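PDB 3M7K: restriction endonuclease PacI from Pseudomonas alcaligenes, which probably cleaves double-stranded DNA at a rare eight-base-pair target site, using an HNH-type beta-beta-alpha-metal active site. Local coordinates for residues C4-R9 with T29-S34; M23-M28 with I68-F73; V91-S96 with P102-L107. All blocks are in the same frame, centred on the assembly; numbering follows the deposited sequence. Where two conformers were deposited one is given.

In the fold
The three contacts trace a path from a DNA-reading zinc module to the hairpin of the magnesium site. Contacts 1 and 2 lie about 12 Å apart between centres, touch one another, and share both helix 25-40 and one zinc ion, whose four cysteines they divide between them; their segments alternate along the chain. Contact 2 joins the start of helix 25-40 to the start of helix 70-74 by a salt bridge. Contact 3 follows both in sequence and holds the two-stranded antiparallel sheet 90-93/105-108, its centre about 19 Å from contact 1 and about 17 Å from contact 2. L33 of contact 1 packs on V91 of contact 3, so helix 25-40, whose N32 bonds to an adenine, leans directly against that hairpin.

Contact 1 (C4-R9 with T29-S34); sequences CPRCQR and TWQNLS. With ZN (zinc ion), chain E; nucleotides of chain C; nucleotides of chain B.
The guanidinium of R6 has the side-chain amide of Q31 at its edge, near its plane, and the sugar of nucleotide DA2 of chain B over one face, with C2' 3.7 Å above the plane and offset toward the rim. The setting is a zinc-binding Cys4 module built from two CxxC pairs: C4 and C7 sit on the turn between strands 2-3 and 10-11, while C24 lies just before and C27 in the first turn of helix 25-40. The R6 and Q31 side chains cross at about a right angle, with their flat groups turned 51° apart. Q31 reaches out fully extended, whereas R6 bends at its second and third torsions and passes the DA2 phosphate, its NH1 forming a salt bridge with another phosphate of the DNA.

The loop illustrates how backbone amides surround metal-bound sulfurs. C4 SG, 2.3 Å from the zinc, accepts from the R6 amide, and C7 SG accepts from the backbone N of R9. The side chain of R9 adds a further donor: R9 NE lies 3.1 Å from C7 SG, with the sulfur in the guanidinium plane. Such N-H donors would be expected to temper the sulfur charge. Farther along the same helix, N32 reads an adenine: its OD1 accepts from N6 of DA3 of chain C at 2.9 Å, and its ND2 donates to N7 of the same base at 3.1 Å.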
loop_
_atom_site.group_PDB
_atom_site.type_symbol
_atom_site.label_atom_id
_atom_site.label_comp_id
_atom_site.label_asym_id
_atom_site.label_seq_id
_atom_site.Cartn_x
_atom_site.Cartn_y
_atom_site.Cartn_z
ATOM N N CYS A 4 -10.020 -20.336 26.150
ATOM C CA CYS A 4 -9.303 -19.046 26.196
ATOM C C CYS A 4 -9.513 -18.390 27.551
ATOM O O CYS A 4 -10.658 -18.187 27.962
ATOM C CB CYS A 4 -9.762 -18.089 25.083
ATOM S SG CYS A 4 -9.052 -16.390 25.180
ATOM N N PRO A 5 -8.412 -18.033 28.242
ATOM C CA PRO A 5 -8.533 -17.513 29.608
ATOM C C PRO A 5 -9.168 -16.120 29.657
ATOM O O PRO A 5 -9.550 -15.665 30.731
ATOM C CB PRO A 5 -7.083 -17.462 30.090
ATOM C CG PRO A 5 -6.291 -17.290 28.849
ATOM C CD PRO A 5 -7.006 -18.082 27.800
ATOM N N ARG A 6 -9.292 -15.466 28.505
ATOM C CA ARG A 6 -9.854 -14.119 28.444
ATOM C C ARG A 6 -11.365 -14.101 28.136
ATOM O O ARG A 6 -12.131 -13.481 28.884
ATOM C CB ARG A 6 -9.064 -13.240 27.468
ATOM C CG ARG A 6 -9.671 -11.863 27.239
ATOM C CD ARG A 6 -9.258 -10.869 28.297
ATOM N NE ARG A 6 -8.288 -9.912 27.770
ATOM C CZ ARG A 6 -8.413 -8.590 27.862
ATOM N NH1 ARG A 6 -9.463 -8.061 28.482
ATOM N NH2 ARG A 6 -7.482 -7.799 27.341
ATOM N N CYS A 7 -11.786 -14.772 27.056
ATOM C CA CYS A 7 -13.213 -14.863 26.717
ATOM C C CYS A 7 -13.925 -16.070 27.346
ATOM O O CYS A 7 -15.151 -16.094 27.391
ATOM C CB CYS A 7 -13.433 -14.877 25.195
ATOM S SG CYS A 7 -12.673 -16.274 24.345
ATOM N N GLN A 8 -13.156 -17.061 27.800
ATOM C CA GLN A 8 -13.683 -18.315 28.372
ATOM C C GLN A 8 -14.252 -19.291 27.338
ATOM O O GLN A 8 -14.832 -20.321 27.702
ATOM C CB GLN A 8 -14.715 -18.058 29.497
ATOM C CG GLN A 8 -14.251 -17.094 30.578
ATOM C CD GLN A 8 -13.213 -17.708 31.476
ATOM O OE1 GLN A 8 -13.543 -18.304 32.502
ATOM N NE2 GLN A 8 -11.947 -17.558 31.110
ATOM N N ARG A 9 -14.081 -18.984 26.052
ATOM C CA ARG A 9 -14.609 -19.856 25.012
ATOM C C ARG A 9 -13.775 -21.115 24.847
ATOM O O ARG A 9 -12.552 -21.086 25.023
ATOM C CB ARG A 9 -14.725 -19.130 23.671
ATOM C CG ARG A 9 -15.787 -18.048 23.631
ATOM C CD ARG A 9 -15.824 -17.374 22.278
ATOM N NE ARG A 9 -14.505 -16.850 21.890
ATOM C CZ ARG A 9 -14.156 -16.569 20.642
ATOM N NH1 ARG A 9 -15.019 -16.764 19.655
ATOM N NH2 ARG A 9 -12.935 -16.108 20.378
ATOM N N THR A 29 -7.624 -9.504 18.689
ATOM C CA THR A 29 -8.127 -8.595 17.660
ATOM C C THR A 29 -9.104 -7.568 18.261
ATOM O O THR A 29 -9.040 -6.393 17.919
ATOM C CB THR A 29 -8.709 -9.325 16.450
ATOM O OG1 THR A 29 -7.687 -10.154 15.889
ATOM C CG2 THR A 29 -9.132 -8.334 15.383
ATOM N N TRP A 30 -9.963 -7.997 19.181
ATOM C CA TRP A 30 -10.850 -7.051 19.867
ATOM C C TRP A 30 -10.082 -5.990 20.658
ATOM O O TRP A 30 -10.434 -4.800 20.602
ATOM C CB TRP A 30 -11.858 -7.761 20.785
ATOM C CG TRP A 30 -12.608 -6.797 21.690
ATOM C CD1 TRP A 30 -12.465 -6.666 23.045
ATOM C CD2 TRP A 30 -13.579 -5.819 21.293
ATOM N NE1 TRP A 30 -13.306 -5.681 23.519
ATOM C CE2 TRP A 30 -14.001 -5.147 22.468
ATOM C CE3 TRP A 30 -14.137 -5.446 20.059
ATOM C CZ2 TRP A 30 -14.961 -4.123 22.450
ATOM C CZ3 TRP A 30 -15.104 -4.441 20.040
ATOM C CH2 TRP A 30 -15.509 -3.796 21.230
ATOM N N GLN A 31 -9.054 -6.418 21.393
ATOM C CA GLN A 31 -8.192 -5.499 22.161
ATOM C C GLN A 31 -7.561 -4.459 21.225
ATOM O O GLN A 31 -7.566 -3.257 21.518
ATOM C CB GLN A 31 -7.097 -6.298 22.904
ATOM C CG GLN A 31 -6.139 -5.469 23.775
ATOM C CD GLN A 31 -5.045 -6.322 24.479
ATOM O OE1 GLN A 31 -3.896 -5.888 24.620
ATOM N NE2 GLN A 31 -5.410 -7.533 24.919
ATOM N N ASN A 32 -7.059 -4.927 20.078
ATOM C CA ASN A 32 -6.431 -4.044 19.111
ATOM C C ASN A 32 -7.443 -3.062 18.541
ATOM O O ASN A 32 -7.148 -1.882 18.407
ATOM C CB ASN A 32 -5.784 -4.850 17.975
ATOM C CG ASN A 32 -4.450 -5.481 18.389
ATOM O OD1 ASN A 32 -3.683 -4.893 19.161
ATOM N ND2 ASN A 32 -4.169 -6.670 17.872
ATOM N N LEU A 33 -8.622 -3.571 18.185
ATOM C CA LEU A 33 -9.682 -2.754 17.615
ATOM C C LEU A 33 -10.025 -1.612 18.573
ATOM O O LEU A 33 -10.092 -0.456 18.151
ATOM C CB LEU A 33 -10.906 -3.622 17.291
ATOM C CG LEU A 33 -12.045 -3.004 16.480
ATOM C CD1 LEU A 33 -12.837 -4.091 15.774
ATOM C CD2 LEU A 33 -12.954 -2.210 17.399
ATOM N N SER A 34 -10.211 -1.942 19.851
ATOM C CA SER A 34 -10.535 -0.953 20.900
ATOM C C SER A 34 -9.466 0.117 21.089
ATOM O O SER A 34 -9.762 1.315 21.024
ATOM C CB SER A 34 -10.791 -1.644 22.241
ATOM O OG SER A 34 -11.931 -2.478 22.155
HETATM ZN ZN ZN E . -10.489 -15.328 23.763
ATOM P P DA C 2 -4.711 -5.849 11.437
ATOM O OP1 DA C 2 -4.655 -6.697 10.227
ATOM O OP2 DA C 2 -5.888 -5.938 12.330
ATOM O "O5'" DA C 2 -3.409 -6.031 12.336
ATOM C "C5'" DA C 2 -2.209 -6.595 11.754
ATOM C "C4'" DA C 2 -1.330 -7.225 12.827
ATOM O "O4'" DA C 2 -0.820 -6.192 13.707
ATOM C "C3'" DA C 2 -2.006 -8.219 13.765
ATOM O "O3'" DA C 2 -1.062 -9.269 14.111
ATOM C "C2'" DA C 2 -2.415 -7.392 14.988
ATOM C "C1'" DA C 2 -1.315 -6.324 15.033
ATOM N N9 DA C 2 -1.735 -4.972 15.414
ATOM C C8 DA C 2 -2.997 -4.453 15.556
ATOM N N7 DA C 2 -3.031 -3.181 15.907
ATOM C C5 DA C 2 -1.689 -2.838 15.985
ATOM C C6 DA C 2 -1.031 -1.627 16.290
ATOM N N6 DA C 2 -1.696 -0.502 16.580
ATOM N N1 DA C 2 0.333 -1.619 16.279
ATOM C C2 DA C 2 0.982 -2.755 15.989
ATOM N N3 DA C 2 0.465 -3.963 15.679
ATOM C C4 DA C 2 -0.883 -3.925 15.691
ATOM P P DA B 2 -8.310 -11.070 32.016
ATOM O OP1 DA B 2 -9.765 -10.773 32.042
ATOM O OP2 DA B 2 -7.712 -11.715 30.821
ATOM O "O5'" DA B 2 -7.495 -9.717 32.308
ATOM C "C5'" DA B 2 -7.936 -8.774 33.297
ATOM C "C4'" DA B 2 -7.380 -7.376 33.034
ATOM O "O4'" DA B 2 -5.944 -7.333 33.267
ATOM C "C3'" DA B 2 -7.575 -6.833 31.622
ATOM O "O3'" DA B 2 -7.897 -5.436 31.688
ATOM C "C2'" DA B 2 -6.229 -7.106 30.952
ATOM C "C1'" DA B 2 -5.261 -6.887 32.107
ATOM N N9 DA B 2 -4.000 -7.629 32.050
ATOM C C8 DA B 2 -3.830 -8.972 31.813
ATOM N N7 DA B 2 -2.577 -9.368 31.849
ATOM C C5 DA B 2 -1.881 -8.203 32.138
ATOM C C6 DA B 2 -0.503 -7.948 32.324
ATOM N N6 DA B 2 0.404 -8.926 32.213
ATOM N N1 DA B 2 -0.110 -6.670 32.610
ATOM C C2 DA B 2 -1.054 -5.713 32.712
ATOM N N3 DA B 2 -2.386 -5.836 32.563
ATOM C C4 DA B 2 -2.737 -7.117 32.274
ATOM P P DA C 3 -1.624 -10.648 14.716
ATOM O OP1 DA C 3 -1.636 -11.672 13.642
ATOM O OP2 DA C 3 -2.869 -10.386 15.485
ATOM O "O5'" DA C 3 -0.501 -10.973 15.777
ATOM C "C5'" DA C 3 0.648 -11.722 15.439
ATOM C "C4'" DA C 3 1.632 -11.727 16.611
ATOM O "O4'" DA C 3 1.769 -10.375 17.116
ATOM C "C3'" DA C 3 1.240 -12.537 17.845
ATOM O "O3'" DA C 3 2.419 -12.890 18.557
ATOM C "C2'" DA C 3 0.432 -11.539 18.671
ATOM C "C1'" DA C 3 1.239 -10.263 18.429
ATOM N N9 DA C 3 0.458 -9.025 18.498
ATOM C C8 DA C 3 -0.850 -8.834 18.152
ATOM N N7 DA C 3 -1.261 -7.596 18.314
ATOM C C5 DA C 3 -0.138 -6.935 18.814
ATOM C C6 DA C 3 0.116 -5.591 19.197
ATOM N N6 DA C 3 -0.794 -4.615 19.157
ATOM N N1 DA C 3 1.359 -5.277 19.622
ATOM C C2 DA C 3 2.297 -6.231 19.681
ATOM N N3 DA C 3 2.183 -7.515 19.346
ATOM C C4 DA C 3 0.929 -7.804 18.921
#

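Contact 2 (M23-M28 with I68-F73). With PT (platinum (II) ion), chain G; ZN (zinc ion), chain E; nucleotides of chain C.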
loop_
_atom_site.group_PDB
_atom_site.type_symbol
_atom_site.label_atom_id
_atom_site.label_comp_id
_atom_site.label_asym_id
_atom_site.label_seq_id
_atom_site.Cartn_x
_atom_site.Cartn_y
_atom_site.Cartn_z
ATOM N N MET A 23 -3.851 -15.224 24.861
ATOM C CA MET A 23 -5.138 -14.755 24.323
ATOM C C MET A 23 -5.478 -15.421 22.969
ATOM O O MET A 23 -4.580 -15.677 22.161
ATOM C CB MET A 23 -5.170 -13.197 24.218
ATOM C CG MET A 23 -3.928 -12.494 23.580
ATOM S SD MET A 23 -3.965 -10.639 23.465
ATOM C CE MET A 23 -4.109 -10.277 25.222
ATOM N N CYS A 24 -6.757 -15.720 22.731
ATOM C CA CYS A 24 -7.171 -16.195 21.417
ATOM C C CYS A 24 -7.132 -15.033 20.388
ATOM O O CYS A 24 -7.013 -13.852 20.765
ATOM C CB CYS A 24 -8.555 -16.837 21.469
ATOM S SG CYS A 24 -9.948 -15.690 21.552
ATOM N N LYS A 25 -7.238 -15.373 19.105
ATOM C CA LYS A 25 -7.170 -14.361 18.041
ATOM C C LYS A 25 -8.316 -13.342 18.186
ATOM O O LYS A 25 -8.123 -12.159 17.961
ATOM C CB LYS A 25 -7.190 -15.010 16.643
ATOM C CG LYS A 25 -5.930 -15.847 16.288
ATOM C CD LYS A 25 -6.170 -16.694 15.031
ATOM C CE LYS A 25 -4.889 -17.328 14.493
ATOM N NZ LYS A 25 -5.180 -18.114 13.250
ATOM N N GLY A 26 -9.502 -13.810 18.570
ATOM C CA GLY A 26 -10.670 -12.929 18.739
ATOM C C GLY A 26 -10.463 -11.898 19.831
ATOM O O GLY A 26 -10.783 -10.700 19.667
ATOM N N CYS A 27 -9.908 -12.353 20.948
ATOM C CA CYS A 27 -9.645 -11.466 22.078
ATOM C C CYS A 27 -8.551 -10.449 21.749
ATOM O O CYS A 27 -8.679 -9.266 22.072
ATOM C CB CYS A 27 -9.274 -12.267 23.331
ATOM S SG CYS A 27 -10.676 -13.077 24.187
ATOM N N MET A 28 -7.476 -10.910 21.122
ATOM C CA MET A 28 -6.377 -10.022 20.738
ATOM C C MET A 28 -6.851 -9.032 19.668
ATOM O O MET A 28 -6.537 -7.845 19.740
ATOM C CB MET A 28 -5.156 -10.836 20.288
ATOM C CG MET A 28 -3.962 -10.042 19.749
ATOM S SD MET A 28 -2.788 -9.448 20.988
ATOM C CE MET A 28 -3.647 -8.005 21.651
ATOM N N ILE A 68 -8.237 -14.124 0.266
ATOM C CA ILE A 68 -7.276 -15.034 0.879
ATOM C C ILE A 68 -7.821 -15.548 2.228
ATOM O O ILE A 68 -8.462 -14.794 2.961
ATOM C CB ILE A 68 -5.883 -14.397 1.033
ATOM C CG1 ILE A 68 -4.831 -15.498 1.263
ATOM C CG2 ILE A 68 -5.869 -13.347 2.184
ATOM C CD1 ILE A 68 -3.424 -15.030 1.077
ATOM N N SER A 69 -7.574 -16.824 2.527
ATOM C CA SER A 69 -8.000 -17.414 3.795
ATOM C C SER A 69 -7.018 -16.976 4.873
ATOM O O SER A 69 -5.874 -16.581 4.571
ATOM C CB SER A 69 -8.018 -18.940 3.703
ATOM O OG SER A 69 -6.691 -19.436 3.580
ATOM N N GLU A 70 -7.456 -17.044 6.124
ATOM C CA GLU A 70 -6.561 -16.735 7.232
ATOM C C GLU A 70 -5.285 -17.605 7.219
ATOM O O GLU A 70 -4.182 -17.101 7.482
ATOM C CB GLU A 70 -7.304 -16.868 8.557
ATOM C CG GLU A 70 -6.479 -16.464 9.733
ATOM C CD GLU A 70 -7.318 -16.066 10.902
ATOM O OE1 GLU A 70 -7.405 -16.863 11.858
ATOM O OE2 GLU A 70 -7.895 -14.960 10.862
ATOM N N ALA A 71 -5.434 -18.894 6.924
ATOM C CA ALA A 71 -4.269 -19.797 6.813
ATOM C C ALA A 71 -3.366 -19.418 5.642
ATOM O O ALA A 71 -2.139 -19.455 5.760
ATOM C CB ALA A 71 -4.705 -21.277 6.718
ATOM N N GLY A 72 -3.983 -19.041 4.519
ATOM C CA GLY A 72 -3.243 -18.565 3.341
ATOM C C GLY A 72 -2.430 -17.324 3.676
ATOM O O GLY A 72 -1.229 -17.250 3.389
ATOM N N PHE A 73 -3.066 -16.357 4.319
ATOM C CA PHE A 73 -2.347 -15.161 4.725
ATOM C C PHE A 73 -1.225 -15.439 5.716
ATOM O O PHE A 73 -0.154 -14.861 5.613
ATOM C CB PHE A 73 -3.294 -14.109 5.291
ATOM C CG PHE A 73 -2.658 -12.768 5.447
ATOM C CD1 PHE A 73 -2.408 -11.977 4.323
ATOM C CD2 PHE A 73 -2.290 -12.290 6.703
ATOM C CE1 PHE A 73 -1.805 -10.722 4.438
ATOM C CE2 PHE A 73 -1.691 -10.992 6.829
ATOM C CZ PHE A 73 -1.446 -10.236 5.686
HETATM PT PT PT G . -2.134 -10.587 22.630
HETATM ZN ZN ZN E . -10.489 -15.328 23.763
ATOM P P DA C 3 -1.624 -10.648 14.716
ATOM O OP1 DA C 3 -1.636 -11.672 13.642
ATOM O OP2 DA C 3 -2.869 -10.386 15.485
ATOM O "O5'" DA C 3 -0.501 -10.973 15.777
ATOM C "C5'" DA C 3 0.648 -11.722 15.439
ATOM C "C4'" DA C 3 1.632 -11.727 16.611
ATOM O "O4'" DA C 3 1.769 -10.375 17.116
ATOM C "C3'" DA C 3 1.240 -12.537 17.845
ATOM O "O3'" DA C 3 2.419 -12.890 18.557
ATOM C "C2'" DA C 3 0.432 -11.539 18.671
ATOM C "C1'" DA C 3 1.239 -10.263 18.429
ATOM N N9 DA C 3 0.458 -9.025 18.498
ATOM C C8 DA C 3 -0.850 -8.834 18.152
ATOM N N7 DA C 3 -1.261 -7.596 18.314
ATOM C C5 DA C 3 -0.138 -6.935 18.814
ATOM C C6 DA C 3 0.116 -5.591 19.197
ATOM N N6 DA C 3 -0.794 -4.615 19.157
ATOM N N1 DA C 3 1.359 -5.277 19.622
ATOM C C2 DA C 3 2.297 -6.231 19.681
ATOM N N3 DA C 3 2.183 -7.515 19.346
ATOM C C4 DA C 3 0.929 -7.804 18.921
#
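K25 and E70, each the first residue of a helix, face one another with their CA atoms 11.1 Å apart, the closest CA pair of the two segments. Their side chains must therefore cross the gap, and they do so from opposite directions. K25 runs extended beyond CG; E70 does likewise, its CG lying opposite the backbone N (chi1 -176°), and the two ends meet in a buried salt bridge, K25 NZ to E70 OE1 at 2.9 Å. The ammonium comes from above the carboxylate, 39° out of its plane, so the bond is not an in-plane one. Other partners share the load: K25 NZ also donates to the carbonyl of Q87, E70 OE1 is hydrogen-bonded to S58, and E70 OE2 pairs with R61.

Each helix start is capped by the residue before it, C24 and S69. S69 OG accepts from G72 N at 2.9 Å, and C24 SG accepts from C27 N at 3.4 Å while also binding the zinc, as does C27 SG; the sulfur of the N-cap residue C24 thus both caps the helix and binds the metal. M23, just before the helix, and M28 within it bind a platinum ion through their SD atoms, probably a heavy atom introduced for the crystallography, and M28 SD comes within 3.5 Å of C8 of DA3 of chain C.

With K25 and R61 around it, and S58 as a further hydrogen-bond partner, the E70 carboxylate is probably held ionised despite its burial, which makes this bridge a polar tie between the zinc-bound helix and helix 70-74.

Contact 3 (V91-S96 with P102-L107). With MG (magnesium ion), chain F; nucleotides of chain D; nucleotides of chain C.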
loop_
_atom_site.group_PDB
_atom_site.type_symbol
_atom_site.label_atom_id
_atom_site.label_comp_id
_atom_site.label_asym_id
_atom_site.label_seq_id
_atom_site.Cartn_x
_atom_site.Cartn_y
_atom_site.Cartn_z
ATOM N N VAL A 91 -9.591 -5.931 10.485
ATOM C CA VAL A 91 -10.878 -5.290 10.214
ATOM C C VAL A 91 -10.702 -3.968 9.456
ATOM O O VAL A 91 -9.992 -3.080 9.926
ATOM C CB VAL A 91 -11.641 -5.013 11.541
ATOM C CG1 VAL A 91 -13.005 -4.402 11.253
ATOM C CG2 VAL A 91 -11.799 -6.297 12.369
ATOM N N ASP A 92 -11.327 -3.862 8.282
ATOM C CA ASP A 92 -11.340 -2.633 7.494
ATOM C C ASP A 92 -12.601 -1.828 7.828
ATOM O O ASP A 92 -13.713 -2.364 7.806
ATOM C CB ASP A 92 -11.375 -2.947 5.998
ATOM C CG ASP A 92 -11.604 -1.717 5.147
ATOM O OD1 ASP A 92 -10.907 -0.714 5.398
ATOM O OD2 ASP A 92 -12.470 -1.746 4.218
ATOM N N ARG A 93 -12.415 -0.556 8.137
ATOM C CA ARG A 93 -13.517 0.407 8.185
ATOM C C ARG A 93 -13.781 0.796 6.729
ATOM O O ARG A 93 -13.042 1.615 6.153
ATOM C CB ARG A 93 -13.114 1.600 9.046
ATOM C CG ARG A 93 -12.718 1.210 10.487
ATOM C CD ARG A 93 -12.078 2.380 11.264
ATOM N NE ARG A 93 -10.748 2.769 10.756
ATOM C CZ ARG A 93 -10.526 3.813 9.950
ATOM N NH1 ARG A 93 -11.532 4.593 9.571
ATOM N NH2 ARG A 93 -9.295 4.096 9.536
ATOM N N SER A 94 -14.775 0.140 6.127
ATOM C CA SER A 94 -15.140 0.301 4.713
ATOM C C SER A 94 -15.040 1.742 4.250
ATOM O O SER A 94 -14.296 2.077 3.331
ATOM C CB SER A 94 -16.605 -0.126 4.485
ATOM O OG SER A 94 -16.637 -1.439 3.977
ATOM N N ASP A 95 -15.833 2.578 4.897
ATOM C CA ASP A 95 -15.783 4.003 4.700
ATOM C C ASP A 95 -14.744 4.476 5.699
ATOM O O ASP A 95 -14.955 4.402 6.917
ATOM C CB ASP A 95 -17.169 4.623 4.961
ATOM C CG ASP A 95 -17.185 6.121 4.745
ATOM O OD1 ASP A 95 -16.102 6.701 4.547
ATOM O OD2 ASP A 95 -18.276 6.729 4.795
ATOM N N SER A 96 -13.595 4.913 5.180
ATOM C CA SER A 96 -12.464 5.215 6.043
ATOM C C SER A 96 -12.694 6.462 6.877
ATOM O O SER A 96 -11.946 6.713 7.829
ATOM C CB SER A 96 -11.153 5.338 5.245
ATOM O OG SER A 96 -10.122 4.606 5.913
ATOM N N PRO A 102 -20.627 -2.818 13.093
ATOM C CA PRO A 102 -21.104 -3.926 12.273
ATOM C C PRO A 102 -21.400 -3.515 10.823
ATOM O O PRO A 102 -21.030 -4.234 9.897
ATOM C CB PRO A 102 -22.397 -4.350 12.992
ATOM C CG PRO A 102 -22.076 -4.090 14.448
ATOM C CD PRO A 102 -21.256 -2.813 14.433
ATOM N N GLN A 103 -22.035 -2.361 10.632
ATOM C CA GLN A 103 -22.371 -1.917 9.281
ATOM C C GLN A 103 -21.139 -1.513 8.469
ATOM O O GLN A 103 -21.065 -1.813 7.262
ATOM C CB GLN A 103 -23.416 -0.791 9.299
ATOM C CG GLN A 103 -23.792 -0.255 7.909
ATOM C CD GLN A 103 -24.334 -1.329 6.972
ATOM O OE1 GLN A 103 -25.047 -2.244 7.393
ATOM N NE2 GLN A 103 -24.007 -1.210 5.690
ATOM N N ASN A 104 -20.163 -0.881 9.113
ATOM C CA ASN A 104 -18.970 -0.376 8.392
ATOM C C ASN A 104 -17.775 -1.336 8.323
ATOM O O ASN A 104 -16.800 -1.088 7.611
ATOM C CB ASN A 104 -18.540 0.950 9.016
ATOM C CG ASN A 104 -17.579 1.726 8.151
ATOM O OD1 ASN A 104 -17.696 1.759 6.917
ATOM N ND2 ASN A 104 -16.621 2.366 8.793
ATOM N N ALA A 105 -17.849 -2.428 9.063
ATOM C CA ALA A 105 -16.734 -3.370 9.169
ATOM C C ALA A 105 -16.737 -4.360 8.025
ATOM O O ALA A 105 -17.789 -4.874 7.617
ATOM C CB ALA A 105 -16.778 -4.103 10.479
ATOM N N ARG A 106 -15.532 -4.642 7.550
ATOM C CA ARG A 106 -15.283 -5.624 6.533
ATOM C C ARG A 106 -14.035 -6.365 6.998
ATOM O O ARG A 106 -13.085 -5.728 7.472
ATOM C CB ARG A 106 -14.985 -4.838 5.260
ATOM C CG ARG A 106 -14.984 -5.634 4.043
ATOM C CD ARG A 106 -15.621 -4.844 2.918
ATOM N NE ARG A 106 -15.443 -5.655 1.748
ATOM C CZ ARG A 106 -15.814 -5.338 0.521
ATOM N NH1 ARG A 106 -16.425 -4.188 0.268
ATOM N NH2 ARG A 106 -15.549 -6.197 -0.448
ATOM N N LEU A 107 -14.001 -7.690 6.876
ATOM C CA LEU A 107 -12.774 -8.419 7.199
ATOM C C LEU A 107 -11.772 -8.150 6.097
ATOM O O LEU A 107 -12.130 -8.165 4.912
ATOM C CB LEU A 107 -13.047 -9.915 7.284
ATOM C CG LEU A 107 -12.248 -10.852 8.169
ATOM C CD1 LEU A 107 -12.232 -10.452 9.661
ATOM C CD2 LEU A 107 -12.839 -12.252 7.972
HETATM MG MG MG F . -9.000 0.067 6.577
ATOM P P DT D 10 -6.653 5.894 8.083
ATOM O OP1 DT D 10 -8.013 5.906 7.498
ATOM O OP2 DT D 10 -6.366 6.406 9.448
ATOM O "O5'" DT D 10 -6.113 4.388 8.053
ATOM C "C5'" DT D 10 -6.376 3.595 6.915
ATOM C "C4'" DT D 10 -5.599 2.288 6.958
ATOM O "O4'" DT D 10 -4.193 2.604 7.033
ATOM C "C3'" DT D 10 -5.812 1.384 8.164
ATOM O "O3'" DT D 10 -7.053 0.686 8.066
ATOM C "C2'" DT D 10 -4.585 0.479 8.045
ATOM C "C1'" DT D 10 -3.517 1.476 7.559
ATOM N N1 DT D 10 -2.626 2.009 8.679
ATOM C C2 DT D 10 -1.360 1.457 8.829
ATOM O O2 DT D 10 -0.944 0.574 8.099
ATOM N N3 DT D 10 -0.605 1.962 9.857
ATOM C C4 DT D 10 -1.005 2.949 10.741
ATOM O O4 DT D 10 -0.255 3.355 11.646
ATOM C C5 DT D 10 -2.342 3.479 10.536
ATOM C C7 DT D 10 -2.894 4.571 11.439
ATOM C C6 DT D 10 -3.079 2.987 9.529
ATOM O OP3 DT C 1 -6.093 2.395 11.586
ATOM P P DT C 1 -7.115 1.314 11.601
ATOM O OP1 DT C 1 -8.268 1.394 10.714
ATOM O OP2 DT C 1 -7.538 1.135 12.989
ATOM O "O5'" DT C 1 -6.211 0.068 11.162
ATOM C "C5'" DT C 1 -6.479 -1.250 11.431
ATOM C "C4'" DT C 1 -5.290 -2.062 10.920
ATOM O "O4'" DT C 1 -4.109 -1.234 10.863
ATOM C "C3'" DT C 1 -4.950 -3.247 11.784
ATOM O "O3'" DT C 1 -4.516 -4.336 10.964
ATOM C "C2'" DT C 1 -3.836 -2.697 12.682
ATOM C "C1'" DT C 1 -3.118 -1.709 11.759
ATOM N N1 DT C 1 -2.588 -0.571 12.524
ATOM C C2 DT C 1 -1.224 -0.419 12.638
ATOM O O2 DT C 1 -0.412 -1.166 12.134
ATOM N N3 DT C 1 -0.822 0.658 13.375
ATOM C C4 DT C 1 -1.638 1.580 14.008
ATOM O O4 DT C 1 -1.158 2.502 14.653
ATOM C C5 DT C 1 -3.062 1.378 13.857
ATOM C C7 DT C 1 -4.036 2.331 14.510
ATOM C C6 DT C 1 -3.471 0.317 13.126
HETATM O O HOH W 1 -10.344 1.941 6.739
HETATM O O HOH W 2 -7.872 0.799 4.628
#
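D92 and R106 form a hydrogen-bonded antiparallel pair across the hairpin, their side chains on the same face, side by side and pointing the same way. The carboxylate and guanidinium planes stand 55° apart, and D92 OD2 remains 5.5 Å from R106 NE, so the two charges serve different partners: R106 reaches D126, whereas D92 binds magnesium through OD1 (2.4 Å) and meets the hydroxyl of Y65 through OD2. The backbone locks the pair twice, D92 N to R106 O at 2.7 Å and R106 N to D92 O.

V91, R93 and A105 take the other face, where V91 CG1 rests on A105 CB. R93 bends at chi3 (-68°) and turns the edge of its guanidinium to two phosphates: NE bonds to OP1 of DT1 of chain C at 2.8 Å, and NH2 to OP1 of DT10 of chain D. Beyond the strands N104 ties the turn, OD1 taking D95 N on a lone pair in its plane (2.9 Å) and ND2 giving to D95 O at 3.2 Å and to the carbonyl of G99.

N113, two waters and O3' of DT10 of chain D join D92 around the metal. That O3' and the R93-bound phosphate of DT1 are the ends of the cut strand in this product complex, and the hairpin with helix 110-116, which supplies N113, forms the beta-beta-alpha-metal site of HNH nucleases.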